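Local atomic coordinates of dihydrolipoyl dehydrogenase (Elizabethkingia anophelis NUHP1, PDB entry 6UZI), a protein that probably catalyses the NAD+-dependent oxidation of dihydrolipoyl groups on carrier proteins back to lipoyl groups, using a bound FAD and a redox-active disulfide. Residues Val339-Thr342 / Lys347-Val350; Asp321-Ala326 / Glu333-Phe338; Ala441-Ile446 / Leu465-Lys470; Ile405-Asp410 / Lys461-Asp466. All coordinates share one frame; numbering follows the deposited sequence.

Contact 1: residues Val339-Thr342 / Lys347-Val350; sequences VAET and KPHV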
loop_
_atom_site.group_PDB
_atom_site.type_symbol
_atom_site.label_atom_id
_atom_site.label_comp_id
_atom_site.label_asym_id
_atom_site.label_seq_id
_atom_site.Cartn_x
_atom_site.Cartn_y
_atom_site.Cartn_z
ATOM N N VAL A 339 12.004 23.033 -13.188
ATOM C CA VAL A 339 12.747 23.856 -14.140
ATOM C C VAL A 339 11.886 24.189 -15.354
ATOM O O VAL A 339 11.843 25.344 -15.802
ATOM C CB VAL A 339 14.064 23.168 -14.542
ATOM C CG1 VAL A 339 14.698 23.897 -15.707
ATOM C CG2 VAL A 339 15.030 23.163 -13.368
ATOM N N ALA A 340 11.152 23.202 -15.874
ATOM C CA ALA A 340 10.316 23.442 -17.047
ATOM C C ALA A 340 9.293 24.537 -16.777
ATOM O O ALA A 340 9.116 25.452 -17.591
ATOM C CB ALA A 340 9.619 22.148 -17.473
ATOM N N GLU A 341 8.611 24.468 -15.632
ATOM C CA GLU A 341 7.626 25.496 -15.317
ATOM C C GLU A 341 8.292 26.839 -15.052
ATOM O O GLU A 341 7.748 27.884 -15.429
ATOM C CB GLU A 341 6.783 25.045 -14.125
ATOM C CG GLU A 341 5.818 23.931 -14.485
ATOM C CD GLU A 341 5.133 23.328 -13.290
ATOM O OE1 GLU A 341 5.244 23.905 -12.193
ATOM O OE2 GLU A 341 4.484 22.272 -13.448
ATOM N N THR A 342 9.489 26.825 -14.463
ATOM C CA THR A 342 10.244 28.060 -14.288
ATOM C C THR A 342 10.611 28.669 -15.636
ATOM O O THR A 342 10.492 29.883 -15.829
ATOM C CB THR A 342 11.496 27.783 -13.451
ATOM O OG1 THR A 342 11.128 27.618 -12.076
ATOM C CG2 THR A 342 12.521 28.915 -13.586
ATOM N N LYS A 347 5.950 30.208 -11.255
ATOM C CA LYS A 347 6.639 30.275 -9.967
ATOM C C LYS A 347 6.342 29.012 -9.158
ATOM O O LYS A 347 5.568 29.045 -8.194
ATOM C CB LYS A 347 6.229 31.539 -9.205
ATOM N N PRO A 348 6.944 27.882 -9.520
ATOM C CA PRO A 348 6.704 26.638 -8.781
ATOM C C PRO A 348 7.508 26.598 -7.487
ATOM O O PRO A 348 8.353 27.452 -7.216
ATOM C CB PRO A 348 7.181 25.556 -9.751
ATOM C CG PRO A 348 8.281 26.206 -10.486
ATOM C CD PRO A 348 7.889 27.671 -10.632
ATOM N N HIS A 349 7.234 25.573 -6.682
ATOM C CA HIS A 349 7.938 25.389 -5.420
ATOM C C HIS A 349 8.209 23.909 -5.160
ATOM O O HIS A 349 7.388 23.049 -5.486
ATOM C CB HIS A 349 7.135 25.988 -4.264
ATOM C CG HIS A 349 7.852 25.952 -2.952
ATOM N ND1 HIS A 349 9.007 26.668 -2.718
ATOM C CD2 HIS A 349 7.576 25.295 -1.801
ATOM C CE1 HIS A 349 9.412 26.450 -1.479
ATOM N NE2 HIS A 349 8.562 25.620 -0.902
ATOM N N VAL A 350 9.379 23.614 -4.597
ATOM C CA VAL A 350 9.710 22.272 -4.129
ATOM C C VAL A 350 9.901 22.333 -2.620
ATOM O O VAL A 350 10.725 23.114 -2.125
ATOM C CB VAL A 350 10.969 21.702 -4.800
ATOM C CG1 VAL A 350 11.323 20.361 -4.163
ATOM C CG2 VAL A 350 10.765 21.541 -6.289
#
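The ring of Pro348 overlaps the side chains of Glu341, at CB and CG, and Thr342, at CG and CD. On the glutamate side, OE1 of Glu341 comes 3.5 Å from CB of Pro348, while higher up the same side chain CB of Glu341 stands 4.1 Å from CG of Pro348. The two side chains run past one another in opposite directions. Thr342 crosses the ring at about a right angle instead, and its OG1 sits 3.5 Å from CD and 3.6 Å from CG of Pro348.

These are van der Waals contacts; the polar ends are used on other partners. In Glu341 the CG lies beside the backbone N (chi1 -72°) and the chain then runs extended, which carries the carboxylate alongside the proline to two arginines. OE2 makes a salt bridge with Arg29 of helix 21-32, and OE1 makes one with Arg448 of the second subunit. Held between two guanidinium groups, this buried carboxylate is very likely ionised. Thr342 OG1 also lies beside its own N (chi1 -75°), and from there the hydroxyl bonds back to the carbonyl of Phe338, one turn earlier. Phe338 in turn packs against Pro348, so the ring rests on the helix at several points.

The backbones stay close as well: CA of Thr342 and CA of Lys347 are 6.0 Å apart. The chain leaving helix 329-343 doubles back beside its last turn before entering strand 357-359 of the dimerisation domain.

Contact 2: residues Asp321-Ala326 / Glu333-Phe338; sequences DVVKGA and EEEGVF. With ZN (zinc ion), chain L; FAD (flavin-adenine dinucleotide), chain E.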
loop_
_atom_site.group_PDB
_atom_site.type_symbol
_atom_site.label_atom_id
_atom_site.label_comp_id
_atom_site.label_asym_id
_atom_site.label_seq_id
_atom_site.Cartn_x
_atom_site.Cartn_y
_atom_site.Cartn_z
ATOM N N ASP A 321 20.366 13.878 -9.552
ATOM C CA ASP A 321 21.510 13.410 -8.777
ATOM C C ASP A 321 22.746 14.269 -8.996
ATOM O O ASP A 321 23.684 14.203 -8.194
ATOM C CB ASP A 321 21.852 11.956 -9.134
ATOM C CG ASP A 321 20.892 10.937 -8.521
ATOM O OD1 ASP A 321 19.780 11.305 -8.093
ATOM O OD2 ASP A 321 21.264 9.748 -8.463
ATOM N N VAL A 322 22.764 15.095 -10.047
ATOM C CA VAL A 322 23.962 15.884 -10.325
ATOM C C VAL A 322 23.998 17.162 -9.500
ATOM O O VAL A 322 25.002 17.889 -9.535
ATOM C CB VAL A 322 24.050 16.160 -11.842
ATOM C CG1 VAL A 322 23.260 17.418 -12.237
ATOM C CG2 VAL A 322 25.499 16.190 -12.323
ATOM N N VAL A 323 22.945 17.439 -8.730
ATOM C CA VAL A 323 22.887 18.605 -7.861
ATOM C C VAL A 323 22.639 18.143 -6.429
ATOM O O VAL A 323 22.369 16.969 -6.161
ATOM C CB VAL A 323 21.802 19.614 -8.294
ATOM C CG1 VAL A 323 22.061 20.090 -9.699
ATOM C CG2 VAL A 323 20.411 19.003 -8.177
ATOM N N LYS A 324 22.685 19.109 -5.516
ATOM C CA LYS A 324 22.504 18.851 -4.097
ATOM C C LYS A 324 21.078 18.380 -3.788
ATOM O O LYS A 324 20.114 18.670 -4.513
ATOM C CB LYS A 324 22.827 20.109 -3.291
ATOM C CG LYS A 324 21.899 21.272 -3.604
ATOM C CD LYS A 324 22.215 22.482 -2.761
ATOM C CE LYS A 324 21.562 23.732 -3.319
ATOM N NZ LYS A 324 22.081 24.964 -2.650
ATOM N N GLY A 325 20.955 17.661 -2.678
ATOM C CA GLY A 325 19.695 17.110 -2.220
ATOM C C GLY A 325 19.715 15.588 -2.247
ATOM O O GLY A 325 20.673 14.952 -2.690
ATOM N N ALA A 326 18.621 15.012 -1.757
ATOM C CA ALA A 326 18.503 13.563 -1.702
ATOM C C ALA A 326 18.584 12.968 -3.102
ATOM O O ALA A 326 17.948 13.452 -4.042
ATOM C CB ALA A 326 17.193 13.162 -1.022
ATOM N N GLU A 333 12.588 13.846 -10.720
ATOM C CA GLU A 333 11.364 14.116 -11.464
ATOM C C GLU A 333 10.767 15.468 -11.080
ATOM O O GLU A 333 10.393 16.265 -11.948
ATOM C CB GLU A 333 10.368 12.987 -11.223
ATOM C CG GLU A 333 10.610 11.763 -12.065
ATOM C CD GLU A 333 9.731 10.590 -11.663
ATOM O OE1 GLU A 333 9.186 10.602 -10.538
ATOM O OE2 GLU A 333 9.553 9.674 -12.492
ATOM N N GLU A 334 10.658 15.740 -9.776
ATOM C CA GLU A 334 10.062 17.000 -9.346
ATOM C C GLU A 334 10.911 18.186 -9.782
ATOM O O GLU A 334 10.380 19.216 -10.222
ATOM C CB GLU A 334 9.867 17.010 -7.833
ATOM C CG GLU A 334 9.068 18.214 -7.324
ATOM C CD GLU A 334 8.669 18.072 -5.863
ATOM O OE1 GLU A 334 9.011 17.031 -5.256
ATOM O OE2 GLU A 334 8.001 18.986 -5.330
ATOM N N GLU A 335 12.235 18.062 -9.665
ATOM C CA GLU A 335 13.106 19.156 -10.067
ATOM C C GLU A 335 13.041 19.397 -11.570
ATOM O O GLU A 335 13.153 20.546 -12.017
ATOM C CB GLU A 335 14.527 18.866 -9.597
ATOM C CG GLU A 335 14.668 18.985 -8.085
ATOM C CD GLU A 335 16.095 18.851 -7.604
ATOM O OE1 GLU A 335 16.882 18.159 -8.281
ATOM O OE2 GLU A 335 16.435 19.455 -6.561
ATOM N N GLY A 336 12.829 18.340 -12.359
ATOM C CA GLY A 336 12.638 18.528 -13.790
ATOM C C GLY A 336 11.378 19.311 -14.112
ATOM O O GLY A 336 11.404 20.238 -14.927
ATOM N N VAL A 337 10.264 18.967 -13.452
ATOM C CA VAL A 337 9.028 19.727 -13.625
ATOM C C VAL A 337 9.208 21.157 -13.136
ATOM O O VAL A 337 8.655 22.104 -13.711
ATOM C CB VAL A 337 7.863 19.031 -12.897
ATOM C CG1 VAL A 337 6.607 19.870 -13.001
ATOM C CG2 VAL A 337 7.634 17.651 -13.476
ATOM N N PHE A 338 9.990 21.335 -12.072
ATOM C CA PHE A 338 10.239 22.667 -11.536
ATOM C C PHE A 338 10.935 23.546 -12.568
ATOM O O PHE A 338 10.520 24.688 -12.807
ATOM C CB PHE A 338 11.070 22.565 -10.253
ATOM C CG PHE A 338 11.397 23.896 -9.628
ATOM C CD1 PHE A 338 10.588 24.423 -8.631
ATOM C CD2 PHE A 338 12.514 24.620 -10.030
ATOM C CE1 PHE A 338 10.885 25.653 -8.049
ATOM C CE2 PHE A 338 12.812 25.848 -9.454
ATOM C CZ PHE A 338 12.000 26.363 -8.464
HETATM ZN ZN ZN L . 8.176 8.320 -11.392
HETATM P PA FAD E . 20.360 9.273 -13.995
HETATM O O1A FAD E . 19.227 8.333 -13.822
HETATM O O2A FAD E . 21.496 8.853 -13.056
HETATM O O5B FAD E . 20.927 9.118 -15.480
HETATM C C5B FAD E . 21.268 10.320 -16.190
HETATM C C4B FAD E . 21.586 9.942 -17.613
HETATM O O4B FAD E . 22.484 10.910 -18.184
HETATM C C3B FAD E . 22.244 8.569 -17.820
HETATM O O3B FAD E . 21.366 7.749 -18.579
HETATM C C2B FAD E . 23.519 8.878 -18.626
HETATM O O2B FAD E . 23.766 7.916 -19.646
HETATM C C1B FAD E . 23.210 10.259 -19.199
HETATM N N9A FAD E . 24.375 11.079 -19.493
HETATM C C8A FAD E . 25.372 11.441 -18.624
HETATM N N7A FAD E . 26.271 12.240 -19.142
HETATM C C5A FAD E . 25.839 12.417 -20.452
HETATM C C6A FAD E . 26.354 13.161 -21.527
HETATM N N6A FAD E . 27.439 13.936 -21.445
HETATM N N1A FAD E . 25.688 13.108 -22.702
HETATM C C2A FAD E . 24.581 12.361 -22.781
HETATM N N3A FAD E . 23.996 11.624 -21.832
HETATM C C4A FAD E . 24.677 11.696 -20.679
HETATM N N1 FAD E . 16.101 5.830 -6.477
HETATM C C2 FAD E . 14.832 5.814 -6.000
HETATM O O2 FAD E . 14.181 6.852 -5.881
HETATM N N3 FAD E . 14.242 4.611 -5.654
HETATM C C4 FAD E . 14.829 3.362 -5.746
HETATM O O4 FAD E . 14.205 2.354 -5.419
HETATM C C4X FAD E . 16.172 3.388 -6.256
HETATM N N5 FAD E . 16.794 2.254 -6.410
HETATM C C5X FAD E . 18.068 2.287 -6.959
HETATM C C6 FAD E . 18.726 1.081 -7.186
HETATM C C7 FAD E . 19.976 1.049 -7.795
HETATM C C7M FAD E . 20.646 -0.277 -8.040
HETATM C C8 FAD E . 20.588 2.255 -8.183
HETATM C C8M FAD E . 21.912 2.255 -8.903
HETATM C C9 FAD E . 19.944 3.463 -7.937
HETATM C C9A FAD E . 18.691 3.490 -7.335
HETATM N N10 FAD E . 17.989 4.692 -7.131
HETATM C C10 FAD E . 16.728 4.674 -6.599
HETATM C "C1'" FAD E . 18.580 5.979 -7.516
HETATM C "C2'" FAD E . 18.071 6.467 -8.866
HETATM O "O2'" FAD E . 18.582 5.658 -9.927
HETATM C "C3'" FAD E . 18.428 7.936 -9.098
HETATM O "O3'" FAD E . 18.167 8.686 -7.920
HETATM C "C4'" FAD E . 17.660 8.553 -10.267
HETATM O "O4'" FAD E . 17.844 7.716 -11.411
HETATM C "C5'" FAD E . 18.062 9.982 -10.560
HETATM O "O5'" FAD E . 18.303 10.025 -11.979
HETATM P P FAD E . 18.666 11.367 -12.826
HETATM O O1P FAD E . 17.634 11.802 -13.800
HETATM O O2P FAD E . 19.154 12.518 -11.971
HETATM O O3P FAD E . 19.937 10.759 -13.583
#
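Glu335 points its CG beside the backbone N (chi1 -71°) and runs on extended (chi2 -174°), and this straight reach brings its carboxylate from the helix across to Val323. Val323 answers from the opposite direction with CG2, the methyl set between its backbone N and carbonyl carbon. The two meet at 3.6 Å, Glu335 OE1 to Val323 CG2. Farther along the loop, Lys324 O lies 4.3 Å from Glu335 OE2 without bonding to it.

The carboxylate is buried but well provided for. OE1 forms a salt bridge with Lys331 NZ and accepts a hydrogen bond from Gly320 N, and OE2 is hydrogen-bonded to the hydroxyl of Tyr352. Lys331 NZ also donates to Lys324 O, tying the helix to the loop next to Val323.

The same two segments serve two bound groups. The backbone N of Asp321 donates to the FAD phosphate oxygen O2P at 3.0 Å, nearly straight at 167°, and its OD1 accepts from the ribityl hydroxyl O3' at 3.1 Å. OD2 of Asp321 is hydrogen-bonded to Ser154, which helps to steady the group. Two residues before Glu335 on the same helix, Glu333 binds the zinc ion through OE2 at 2.2 Å and OE1 at 2.6 Å; His453 and Glu458 of the second subunit complete the ligands, making this a metal site across the dimer interface.

A Gly-Asp pair after a strand, its aspartate gripping both pyrophosphate and ribityl chain ahead of a helix, is the characteristic second FAD-binding motif of the pyridine nucleotide-disulfide oxidoreductases.

Contact 3: residues Ala441-Ile446 / Leu465-Lys470; sequences ASAEDI and LDATGK
Glu444 meets Thr468 through its CB, 3.4 Å from Thr468 OG1, and not through its flat carboxylate, whose OE2 makes a long, weak ion pair with Arg448. The other flat group, the carboxylate of Asp445, serves its own helix start: Ser442 N approaches its OD2 from above the plane, 47° out of it, at 3.1 Å.

Between the helices the filling is small and apolar. Ala443 CB lies 3.8 Å from Thr468 CB and 4.0 Å from Ala467 CB, and such short side chains let CA of Ala443 and CA of Thr468 come within 5.2 Å.

With OG1 of Thr468 anti to its own N (chi1 -167°), the hydroxyl faces the start of helix 443-447, where Asp414 waits. OD2 of Asp414 is hydrogen-bonded both to Thr468 OG1 and to Glu444 N, so one carboxylate oxygen joins the two helices. A position at a helix N terminus would tend to favour the charged form of Asp414.

The other bond of the pair at this helix start runs from Asp445 N to Ser442 OG at 3.0 Å. Ser442 and Asp445 thus form a classic capping box, opening helix 443-447 where it packs on the last turn of helix 458-469.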
loop_
_atom_site.group_PDB
_atom_site.type_symbol
_atom_site.label_atom_id
_atom_site.label_comp_id
_atom_site.label_asym_id
_atom_site.label_seq_id
_atom_site.Cartn_x
_atom_site.Cartn_y
_atom_site.Cartn_z
ATOM N N ALA A 441 -1.089 18.788 8.710
ATOM C CA ALA A 441 -2.046 18.096 9.557
ATOM C C ALA A 441 -1.459 17.824 10.934
ATOM O O ALA A 441 -0.255 17.604 11.097
ATOM C CB ALA A 441 -2.469 16.775 8.911
ATOM N N SER A 442 -2.332 17.825 11.927
ATOM C CA SER A 442 -1.946 17.464 13.278
ATOM C C SER A 442 -2.136 15.966 13.490
ATOM O O SER A 442 -2.810 15.283 12.713
ATOM C CB SER A 442 -2.770 18.254 14.294
ATOM O OG SER A 442 -4.108 17.797 14.292
ATOM N N ALA A 443 -1.516 15.455 14.559
ATOM C CA ALA A 443 -1.733 14.058 14.923
ATOM C C ALA A 443 -3.210 13.795 15.189
ATOM O O ALA A 443 -3.744 12.746 14.814
ATOM C CB ALA A 443 -0.893 13.696 16.147
ATOM N N GLU A 444 -3.891 14.754 15.815
ATOM C CA GLU A 444 -5.320 14.618 16.047
ATOM C C GLU A 444 -6.087 14.545 14.730
ATOM O O GLU A 444 -7.060 13.790 14.613
ATOM C CB GLU A 444 -5.809 15.789 16.895
ATOM C CG GLU A 444 -7.284 15.752 17.222
ATOM C CD GLU A 444 -7.666 16.886 18.126
ATOM O OE1 GLU A 444 -6.779 17.716 18.423
ATOM O OE2 GLU A 444 -8.840 16.951 18.538
ATOM N N ASP A 445 -5.674 15.334 13.733
ATOM C CA ASP A 445 -6.346 15.299 12.437
ATOM C C ASP A 445 -6.348 13.890 11.865
ATOM O O ASP A 445 -7.400 13.356 11.495
ATOM C CB ASP A 445 -5.672 16.259 11.457
ATOM C CG ASP A 445 -5.989 17.713 11.742
ATOM O OD1 ASP A 445 -6.988 17.989 12.446
ATOM O OD2 ASP A 445 -5.240 18.581 11.246
ATOM N N ILE A 446 -5.170 13.271 11.797
ATOM C CA ILE A 446 -5.053 11.928 11.241
ATOM C C ILE A 446 -5.765 10.915 12.126
ATOM O O ILE A 446 -6.364 9.952 11.633
ATOM C CB ILE A 446 -3.566 11.582 11.042
ATOM C CG1 ILE A 446 -2.944 12.573 10.062
ATOM C CG2 ILE A 446 -3.387 10.147 10.554
ATOM C CD1 ILE A 446 -3.692 12.666 8.743
ATOM N N LEU A 465 -3.150 8.509 17.148
ATOM C CA LEU A 465 -3.848 8.540 18.427
ATOM C C LEU A 465 -2.859 8.530 19.585
ATOM O O LEU A 465 -3.035 9.252 20.576
ATOM C CB LEU A 465 -4.794 7.345 18.533
ATOM C CG LEU A 465 -6.131 7.404 17.803
ATOM C CD1 LEU A 465 -6.777 6.029 17.786
ATOM C CD2 LEU A 465 -7.034 8.416 18.472
ATOM N N ASP A 466 -1.798 7.730 19.464
ATOM C CA ASP A 466 -0.790 7.659 20.517
ATOM C C ASP A 466 -0.035 8.974 20.653
ATOM O O ASP A 466 0.260 9.418 21.769
ATOM C CB ASP A 466 0.175 6.509 20.225
ATOM C CG ASP A 466 1.143 6.269 21.349
ATOM O OD1 ASP A 466 0.696 6.081 22.500
ATOM O OD2 ASP A 466 2.359 6.290 21.073
ATOM N N ALA A 467 0.271 9.620 19.527
ATOM C CA ALA A 467 1.020 10.868 19.573
ATOM C C ALA A 467 0.162 12.004 20.112
ATOM O O ALA A 467 0.635 12.826 20.904
ATOM C CB ALA A 467 1.549 11.209 18.183
ATOM N N THR A 468 -1.105 12.064 19.705
ATOM C CA THR A 468 -1.913 13.223 20.052
ATOM C C THR A 468 -2.250 13.239 21.540
ATOM O O THR A 468 -2.330 14.314 22.146
ATOM C CB THR A 468 -3.176 13.273 19.181
ATOM O OG1 THR A 468 -3.811 14.548 19.317
ATOM C CG2 THR A 468 -4.170 12.178 19.544
ATOM N N GLY A 469 -2.448 12.073 22.149
ATOM C CA GLY A 469 -2.821 12.056 23.551
ATOM C C GLY A 469 -2.685 10.723 24.257
ATOM O O GLY A 469 -3.376 10.479 25.250
ATOM N N LYS A 470 -1.792 9.864 23.766
ATOM C CA LYS A 470 -1.577 8.535 24.342
ATOM C C LYS A 470 -2.895 7.790 24.517
ATOM O O LYS A 470 -3.142 7.161 25.546
ATOM C CB LYS A 470 -0.829 8.600 25.674
ATOM C CG LYS A 470 0.566 9.184 25.645
ATOM C CD LYS A 470 1.307 8.795 26.923
ATOM C CE LYS A 470 2.676 9.449 27.019
ATOM N NZ LYS A 470 3.577 9.078 25.889
#

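Contact 4: residues Ile405-Asp410 / Lys461-Asp466; sequences IKILAD and KEAALD
Ile407 reaches the helix with its CD1, which lies 3.9 Å from Ala463 CB and 3.9 Å from Ala464 CB. The same methyl comes 3.5 Å from Ala464 N, so it rests on the helix backbone as well as on the two alanines. Beside it, Ile405 sets CG2 4.1 Å from Ala463 CB, and its carbonyl O is 3.8 Å from that methyl.

The reach of Ile407 comes from an extended chain: CG1 lies beside the backbone N (chi1 -70°) and CD1 then continues straight outward (chi2 174°). Alanines on the facing side of the helix admit the strand closely, the two axes passing 7.8 Å apart at 40° between their directions.

In the next shell, Ile416 and Val419 of strand 416-423 touch Ile407, while Ile446 and Ala447 of helix 443-447 pack on Ala464. Polar ties fix the helix around this apolar patch: Asp466 OD2 accepts from Ser386 N, and Lys461 NZ donates to the carbonyls of Ala447 and Ile449.

Strand 404-410 runs antiparallel between strands 416-423 and 382-388, and helix 458-469 packs on this face of the sheet at a slant to strand 404-410, with helix 443-447 packed against it.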
loop_
_atom_site.group_PDB
_atom_site.type_symbol
_atom_site.label_atom_id
_atom_site.label_comp_id
_atom_site.label_asym_id
_atom_site.label_seq_id
_atom_site.Cartn_x
_atom_site.Cartn_y
_atom_site.Cartn_z
ATOM N N ILE A 405 5.119 1.893 13.185
ATOM C CA ILE A 405 4.858 3.218 12.633
ATOM C C ILE A 405 5.137 4.242 13.722
ATOM O O ILE A 405 4.673 4.094 14.859
ATOM C CB ILE A 405 3.417 3.349 12.121
ATOM C CG1 ILE A 405 3.116 2.251 11.104
ATOM C CG2 ILE A 405 3.191 4.734 11.536
ATOM C CD1 ILE A 405 3.748 2.497 9.767
ATOM N N LYS A 406 5.899 5.274 13.377
ATOM C CA LYS A 406 6.346 6.266 14.341
ATOM C C LYS A 406 6.019 7.657 13.825
ATOM O O LYS A 406 6.383 8.008 12.700
ATOM C CB LYS A 406 7.846 6.116 14.610
ATOM C CG LYS A 406 8.481 7.262 15.384
ATOM C CD LYS A 406 10.005 7.127 15.376
ATOM C CE LYS A 406 10.651 8.014 16.434
ATOM N NZ LYS A 406 12.125 7.854 16.449
ATOM N N ILE A 407 5.331 8.444 14.645
ATOM C CA ILE A 407 4.920 9.793 14.285
ATOM C C ILE A 407 5.520 10.769 15.289
ATOM O O ILE A 407 5.449 10.542 16.502
ATOM C CB ILE A 407 3.388 9.927 14.246
ATOM C CG1 ILE A 407 2.816 9.153 13.058
ATOM C CG2 ILE A 407 2.984 11.401 14.175
ATOM C CD1 ILE A 407 1.292 9.120 13.023
ATOM N N LEU A 408 6.107 11.847 14.778
ATOM C CA LEU A 408 6.633 12.937 15.585
ATOM C C LEU A 408 5.737 14.156 15.393
ATOM O O LEU A 408 5.419 14.525 14.257
ATOM C CB LEU A 408 8.073 13.256 15.187
ATOM C CG LEU A 408 9.044 12.079 15.255
ATOM C CD1 LEU A 408 10.357 12.407 14.561
ATOM C CD2 LEU A 408 9.292 11.703 16.699
ATOM N N ALA A 409 5.329 14.776 16.503
ATOM C CA ALA A 409 4.418 15.910 16.477
ATOM C C ALA A 409 4.925 17.021 17.382
ATOM O O ALA A 409 5.545 16.759 18.416
ATOM C CB ALA A 409 3.014 15.493 16.918
ATOM N N ASP A 410 4.652 18.268 16.989
ATOM C CA ASP A 410 5.007 19.409 17.829
ATOM C C ASP A 410 4.204 19.348 19.123
ATOM O O ASP A 410 2.986 19.166 19.099
ATOM C CB ASP A 410 4.739 20.729 17.090
ATOM C CG ASP A 410 5.275 21.951 17.843
ATOM O OD1 ASP A 410 4.493 22.614 18.566
ATOM O OD2 ASP A 410 6.489 22.229 17.739
ATOM N N LYS A 461 -3.123 5.469 11.797
ATOM C CA LYS A 461 -4.180 6.041 12.621
ATOM C C LYS A 461 -3.923 5.790 14.102
ATOM O O LYS A 461 -4.085 6.699 14.930
ATOM C CB LYS A 461 -5.534 5.467 12.200
ATOM C CG LYS A 461 -6.697 5.871 13.092
ATOM C CD LYS A 461 -7.884 4.953 12.881
ATOM C CE LYS A 461 -9.083 5.386 13.708
ATOM N NZ LYS A 461 -9.638 6.678 13.245
ATOM N N GLU A 462 -3.499 4.571 14.456
ATOM C CA GLU A 462 -3.257 4.257 15.860
ATOM C C GLU A 462 -2.064 5.036 16.403
ATOM O O GLU A 462 -2.112 5.544 17.529
ATOM C CB GLU A 462 -3.048 2.757 16.044
ATOM C CG GLU A 462 -4.284 1.886 15.832
ATOM C CD GLU A 462 -5.362 2.071 16.899
ATOM O OE1 GLU A 462 -5.013 2.257 18.081
ATOM O OE2 GLU A 462 -6.563 1.957 16.571
ATOM N N ALA A 463 -0.987 5.147 15.621
ATOM C CA ALA A 463 0.163 5.934 16.065
ATOM C C ALA A 463 -0.211 7.399 16.267
ATOM O O ALA A 463 0.243 8.035 17.227
ATOM C CB ALA A 463 1.312 5.815 15.064
ATOM N N ALA A 464 -1.054 7.943 15.384
ATOM C CA ALA A 464 -1.497 9.324 15.542
ATOM C C ALA A 464 -2.313 9.495 16.819
ATOM O O ALA A 464 -2.196 10.517 17.507
ATOM C CB ALA A 464 -2.298 9.761 14.315
ATOM N N LEU A 465 -3.150 8.509 17.148
ATOM C CA LEU A 465 -3.848 8.540 18.427
ATOM C C LEU A 465 -2.859 8.530 19.585
ATOM O O LEU A 465 -3.035 9.252 20.576
ATOM C CB LEU A 465 -4.794 7.345 18.533
ATOM C CG LEU A 465 -6.131 7.404 17.803
ATOM C CD1 LEU A 465 -6.777 6.029 17.786
ATOM C CD2 LEU A 465 -7.034 8.416 18.472
ATOM N N ASP A 466 -1.798 7.730 19.464
ATOM C CA ASP A 466 -0.790 7.659 20.517
ATOM C C ASP A 466 -0.035 8.974 20.653
ATOM O O ASP A 466 0.260 9.418 21.769
ATOM C CB ASP A 466 0.175 6.509 20.225
ATOM C CG ASP A 466 1.143 6.269 21.349
ATOM O OD1 ASP A 466 0.696 6.081 22.500
ATOM O OD2 ASP A 466 2.359 6.290 21.073
#

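In the fold
Following the chain, contact 2 comes first, closing the short turn between the FAD-binding loop after strand 316-318 and helix 329-343. Contact 1 follows in series on the end of the same helix, where the chain folds back; the two touch through Phe338, packed on Pro348 and Val350. The chain then enters the antiparallel sheet of the dimerisation domain. Contact 4 spans 50 intervening residues to bring helix 458-469 onto strand 404-410. Contact 3 opens within that span and closes slightly later, so the two cross, sharing Leu465 and Asp466. Its own loop carries His453 and Glu458, whose counterparts in the second subunit join Glu333 of contact 2 at zinc.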